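Local coordinates for uncharacterized protein (Thermus thermophilus HB8, PDB 6SCE) that probably cleaves DNA as a nuclease of Type III CRISPR defence that is switched on by binding cyclic oligoadenylate, at residues W100-P103 with G104-V107; F54-L57 with S58-V62. All blocks are in the same frame, centred on the assembly; numbering follows the deposited sequence.

Contact 1 of 2, residues W100-P103 with G104-V107; sequences WRRP and GARV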
loop_
_atom_site.group_PDB
_atom_site.type_symbol
_atom_site.label_atom_id
_atom_site.label_comp_id
_atom_site.label_asym_id
_atom_site.label_seq_id
_atom_site.Cartn_x
_atom_site.Cartn_y
_atom_site.Cartn_z
ATOM N N TRP A 100 -3.815 28.338 -2.523
ATOM C CA TRP A 100 -3.315 28.968 -1.305
ATOM C C TRP A 100 -1.978 29.661 -1.454
ATOM O O TRP A 100 -1.465 30.234 -0.486
ATOM C CB TRP A 100 -3.342 27.971 -0.106
ATOM C CG TRP A 100 -4.725 27.781 0.408
ATOM C CD1 TRP A 100 -5.510 26.696 0.260
ATOM C CD2 TRP A 100 -5.499 28.744 1.095
ATOM N NE1 TRP A 100 -6.719 26.906 0.841
ATOM C CE2 TRP A 100 -6.739 28.177 1.348
ATOM C CE3 TRP A 100 -5.254 30.054 1.517
ATOM C CZ2 TRP A 100 -7.752 28.854 2.012
ATOM C CZ3 TRP A 100 -6.273 30.730 2.176
ATOM C CH2 TRP A 100 -7.485 30.139 2.413
ATOM N N ARG A 101 -1.423 29.659 -2.648
ATOM C CA ARG A 101 -0.260 30.501 -2.919
ATOM C C ARG A 101 -0.775 31.923 -3.100
ATOM O O ARG A 101 -0.958 32.409 -4.216
ATOM C CB ARG A 101 0.513 30.003 -4.132
ATOM C CG ARG A 101 1.335 28.756 -3.812
ATOM C CD ARG A 101 2.164 28.244 -4.995
ATOM N NE ARG A 101 1.313 27.820 -6.098
ATOM C CZ ARG A 101 1.744 27.152 -7.163
ATOM N NH1 ARG A 101 3.022 26.822 -7.274
ATOM N NH2 ARG A 101 0.893 26.807 -8.119
ATOM N N ARG A 102 -1.049 32.567 -1.980
ATOM C CA ARG A 102 -1.616 33.910 -1.984
ATOM C C ARG A 102 -1.141 34.672 -0.748
ATOM O O ARG A 102 -0.649 34.063 0.211
ATOM C CB ARG A 102 -3.134 33.825 -1.968
ATOM C CG ARG A 102 -3.704 33.080 -0.768
ATOM C CD ARG A 102 -5.217 33.144 -0.733
ATOM N NE ARG A 102 -5.748 32.609 -1.973
ATOM C CZ ARG A 102 -6.985 32.782 -2.425
ATOM N NH1 ARG A 102 -7.891 33.467 -1.728
ATOM N NH2 ARG A 102 -7.323 32.244 -3.603
ATOM N N PRO A 103 -1.299 36.011 -0.757
ATOM C CA PRO A 103 -0.936 36.771 0.429
ATOM C C PRO A 103 -1.795 36.377 1.606
ATOM O O PRO A 103 -2.979 36.013 1.458
ATOM C CB PRO A 103 -1.196 38.242 0.012
ATOM C CG PRO A 103 -1.103 38.232 -1.475
ATOM C CD PRO A 103 -1.662 36.894 -1.888
ATOM N N GLY A 104 -1.192 36.439 2.781
ATOM C CA GLY A 104 -1.877 36.093 4.014
ATOM C C GLY A 104 -1.822 34.589 4.324
ATOM O O GLY A 104 -2.486 34.133 5.267
ATOM N N ALA A 105 -1.028 33.832 3.568
ATOM C CA ALA A 105 -0.992 32.354 3.700
ATOM C C ALA A 105 0.410 31.832 3.766
ATOM O O ALA A 105 1.287 32.309 3.070
ATOM C CB ALA A 105 -1.723 31.694 2.550
ATOM N N ARG A 106 0.647 30.876 4.658
ATOM C CA ARG A 106 1.902 30.142 4.681
ATOM C C ARG A 106 1.480 28.699 4.394
ATOM O O ARG A 106 0.588 28.191 5.047
ATOM C CB ARG A 106 2.605 30.243 6.023
ATOM C CG ARG A 106 3.239 31.625 6.294
ATOM C CD ARG A 106 3.959 31.711 7.633
ATOM N NE ARG A 106 4.502 33.056 7.904
ATOM C CZ ARG A 106 3.791 34.103 8.346
ATOM N NH1 ARG A 106 2.482 34.015 8.603
ATOM N NH2 ARG A 106 4.395 35.277 8.534
ATOM N N VAL A 107 2.121 28.059 3.428
ATOM C CA VAL A 107 1.730 26.714 3.011
ATOM C C VAL A 107 2.902 25.787 3.262
ATOM O O VAL A 107 4.039 26.101 2.925
ATOM C CB VAL A 107 1.351 26.688 1.524
ATOM C CG1 VAL A 107 0.891 25.292 1.103
ATOM C CG2 VAL A 107 0.253 27.708 1.254
HETATM O O HOH W 1 1.813 34.729 2.201
#
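Trp100 and Ala105 meet where the chain doubles back: the methyl CB of Ala105 sits 4.0 Å from Trp100 CE3, approaching the indole obliquely, and 3.4 Å from Trp100 O. The indole reaches this position because Trp100 CG stands anti to its own carbonyl carbon (chi1 -76°). Trp100 CB lies 3.9 Å from Val107 CG2, the valine's CG1 being anti to the backbone N and CG2 anti to the carbonyl carbon. Ala105 and Val107, two apart on the strand, both have CB pointing toward 100-103, where their methyls meet Trp100. This is the return leg of a beta-alpha-beta crossover: the chain leaves helix 90-100 and enters strand 105-111 beside the parallel strand 81-84, whose Val81 and Val83 also touch the indole. The reversal itself is a type II beta turn from Arg102 to Ala105, closed by a weak bond from Ala105 N to Arg102 O (3.4 Å, N-H...O angle 126°). Gly104 has positive phi (86°), where a CB would clash with Pro103 O. Arg102 bends at chi3, and its NE bonds back to His99 O. A water spans the turn, donating to Arg102 O at 3.2 Å and to Ala105 O at 2.6 Å.

Contact 2 of 2, residues F54-L57 with S58-V62; sequences FRLL and SEKGV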
loop_
_atom_site.group_PDB
_atom_site.type_symbol
_atom_site.label_atom_id
_atom_site.label_comp_id
_atom_site.label_asym_id
_atom_site.label_seq_id
_atom_site.Cartn_x
_atom_site.Cartn_y
_atom_site.Cartn_z
ATOM N N PHE A 54 -9.241 14.989 18.189
ATOM C CA PHE A 54 -10.159 16.071 18.525
ATOM C C PHE A 54 -10.265 16.316 20.044
ATOM O O PHE A 54 -10.326 17.459 20.476
ATOM C CB PHE A 54 -11.548 15.837 17.926
ATOM C CG PHE A 54 -11.595 15.937 16.419
ATOM C CD1 PHE A 54 -10.595 16.587 15.707
ATOM C CD2 PHE A 54 -12.662 15.385 15.707
ATOM C CE1 PHE A 54 -10.644 16.684 14.320
ATOM C CE2 PHE A 54 -12.698 15.489 14.327
ATOM C CZ PHE A 54 -11.692 16.141 13.644
ATOM N N ARG A 55 -10.175 15.254 20.821
ATOM C CA ARG A 55 -10.063 15.360 22.279
ATOM C C ARG A 55 -8.807 16.107 22.713
ATOM O O ARG A 55 -8.856 16.953 23.597
ATOM C CB ARG A 55 -10.125 13.953 22.911
ATOM C CG ARG A 55 -9.971 13.908 24.414
ATOM C CD ARG A 55 -9.887 12.464 24.902
ATOM N NE ARG A 55 -9.534 12.376 26.324
ATOM C CZ ARG A 55 -9.461 11.243 27.023
ATOM N NH1 ARG A 55 -9.138 11.286 28.309
ATOM N NH2 ARG A 55 -9.696 10.067 26.444
ATOM N N LEU A 56 -7.676 15.811 22.088
ATOM C CA LEU A 56 -6.466 16.534 22.337
ATOM C C LEU A 56 -6.610 18.007 21.959
ATOM O O LEU A 56 -6.229 18.894 22.742
ATOM C CB LEU A 56 -5.307 15.891 21.575
ATOM C CG LEU A 56 -3.962 16.579 21.599
ATOM C CD1 LEU A 56 -3.457 16.768 23.018
ATOM C CD2 LEU A 56 -2.955 15.764 20.798
ATOM N N LEU A 57 -7.172 18.297 20.785
ATOM C CA LEU A 57 -7.390 19.696 20.442
ATOM C C LEU A 57 -8.214 20.396 21.515
ATOM O O LEU A 57 -7.879 21.497 21.922
ATOM C CB LEU A 57 -8.088 19.855 19.098
ATOM C CG LEU A 57 -7.272 19.316 17.929
ATOM C CD1 LEU A 57 -8.060 19.518 16.657
ATOM C CD2 LEU A 57 -5.930 20.014 17.842
ATOM N N SER A 58 -9.285 19.770 21.958
ATOM C CA SER A 58 -10.113 20.378 22.988
ATOM C C SER A 58 -9.292 20.643 24.272
ATOM O O SER A 58 -9.364 21.732 24.832
ATOM C CB SER A 58 -11.342 19.521 23.243
ATOM O OG SER A 58 -12.027 19.987 24.380
ATOM N N GLU A 59 -8.471 19.690 24.700
ATOM C CA GLU A 59 -7.590 19.921 25.853
ATOM C C GLU A 59 -6.579 21.016 25.643
ATOM O O GLU A 59 -6.122 21.665 26.604
ATOM C CB GLU A 59 -6.823 18.646 26.219
ATOM C CG GLU A 59 -7.618 17.687 27.061
ATOM C CD GLU A 59 -6.797 16.499 27.509
ATOM O OE1 GLU A 59 -5.591 16.637 27.854
ATOM O OE2 GLU A 59 -7.363 15.400 27.485
ATOM N N LYS A 60 -6.172 21.202 24.386
ATOM C CA LYS A 60 -5.253 22.237 24.045
ATOM C C LYS A 60 -5.925 23.623 23.977
ATOM O O LYS A 60 -5.246 24.617 23.726
ATOM C CB LYS A 60 -4.561 21.925 22.713
ATOM C CG LYS A 60 -3.527 20.806 22.827
ATOM C CD LYS A 60 -2.927 20.419 21.479
ATOM C CE LYS A 60 -2.275 21.584 20.778
ATOM N NZ LYS A 60 -1.182 22.234 21.554
ATOM N N GLY A 61 -7.234 23.676 24.174
ATOM C CA GLY A 61 -7.980 24.922 24.051
ATOM C C GLY A 61 -8.114 25.397 22.617
ATOM O O GLY A 61 -8.316 26.587 22.368
ATOM N N VAL A 62 -7.995 24.472 21.662
ATOM C CA VAL A 62 -8.062 24.834 20.249
ATOM C C VAL A 62 -9.445 24.518 19.731
ATOM O O VAL A 62 -9.863 23.343 19.669
ATOM C CB VAL A 62 -6.981 24.116 19.417
ATOM C CG1 VAL A 62 -7.084 24.457 17.932
ATOM C CG2 VAL A 62 -5.606 24.503 19.922
HETATM O O HOH W 2 -9.863 14.721 27.648
#
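Leu56 holds CG anti to its backbone N (chi1 174°), whereas Lys60 carries CG anti to its carbonyl carbon (chi1 -73°); these settings bring the two chains across each other one turn apart, with Leu56 CG 4.0 Å from Lys60 CD. The pair lies where helix 44-59 gives way to the loop before strand 64-67, in the beta-alpha-beta unit that also includes strand 33-38, and the helix stops in a Schellman motif. Val62 N reaches back to Leu57 O (3.0 Å), Gly61 N bonds to Ser58 O (3.0 Å), and Gly61 has the positive phi of the motif. Before that the pattern is alpha-helical, as in the bond from Lys60 N to Leu56 O (2.8 Å). Lys60 bends at chi3 and chi4, and its NZ forms a salt bridge with Glu25. With an alanine in place of Lys60, Glu25 would probably lose this charged mate and the flank of Leu56 now covered by CG and CD would be opened. On another flank Arg55, extended from CG to NE, runs alongside Glu59, their guanidinium and carboxylate planes 59° apart. Their direct salt bridge is long, Arg55 NE to Glu59 OE2 being 3.9 Å, and OE2 has its stronger partner in Arg145. A water closes the pair, accepting from Arg55 NE at 2.7 Å and donating to Glu59 OE2 at 2.6 Å.

Overall arrangement
Contacts 1 and 2 lie in different crossover units built on one mixed sheet. Contact 2 ends the helix that leads into strand 64-67, an outermost strand; contact 1 leads into strand 105-111, separated from 64-67 by strands 33-38, 5-10 and 81-84. Their centres are about 25 Å apart and their nearest atoms about 15 Å, so neither touches the other; contact 2 closes along the chain before contact 1 opens. The nearest atoms of contacts 1 and 2 lie about 13 Å and 12 Å, respectively, from the bound nucleic acid, which is probably the cyclic oligoadenylate activator. Both are therefore structural packing outside that site, in what is probably a CARF domain.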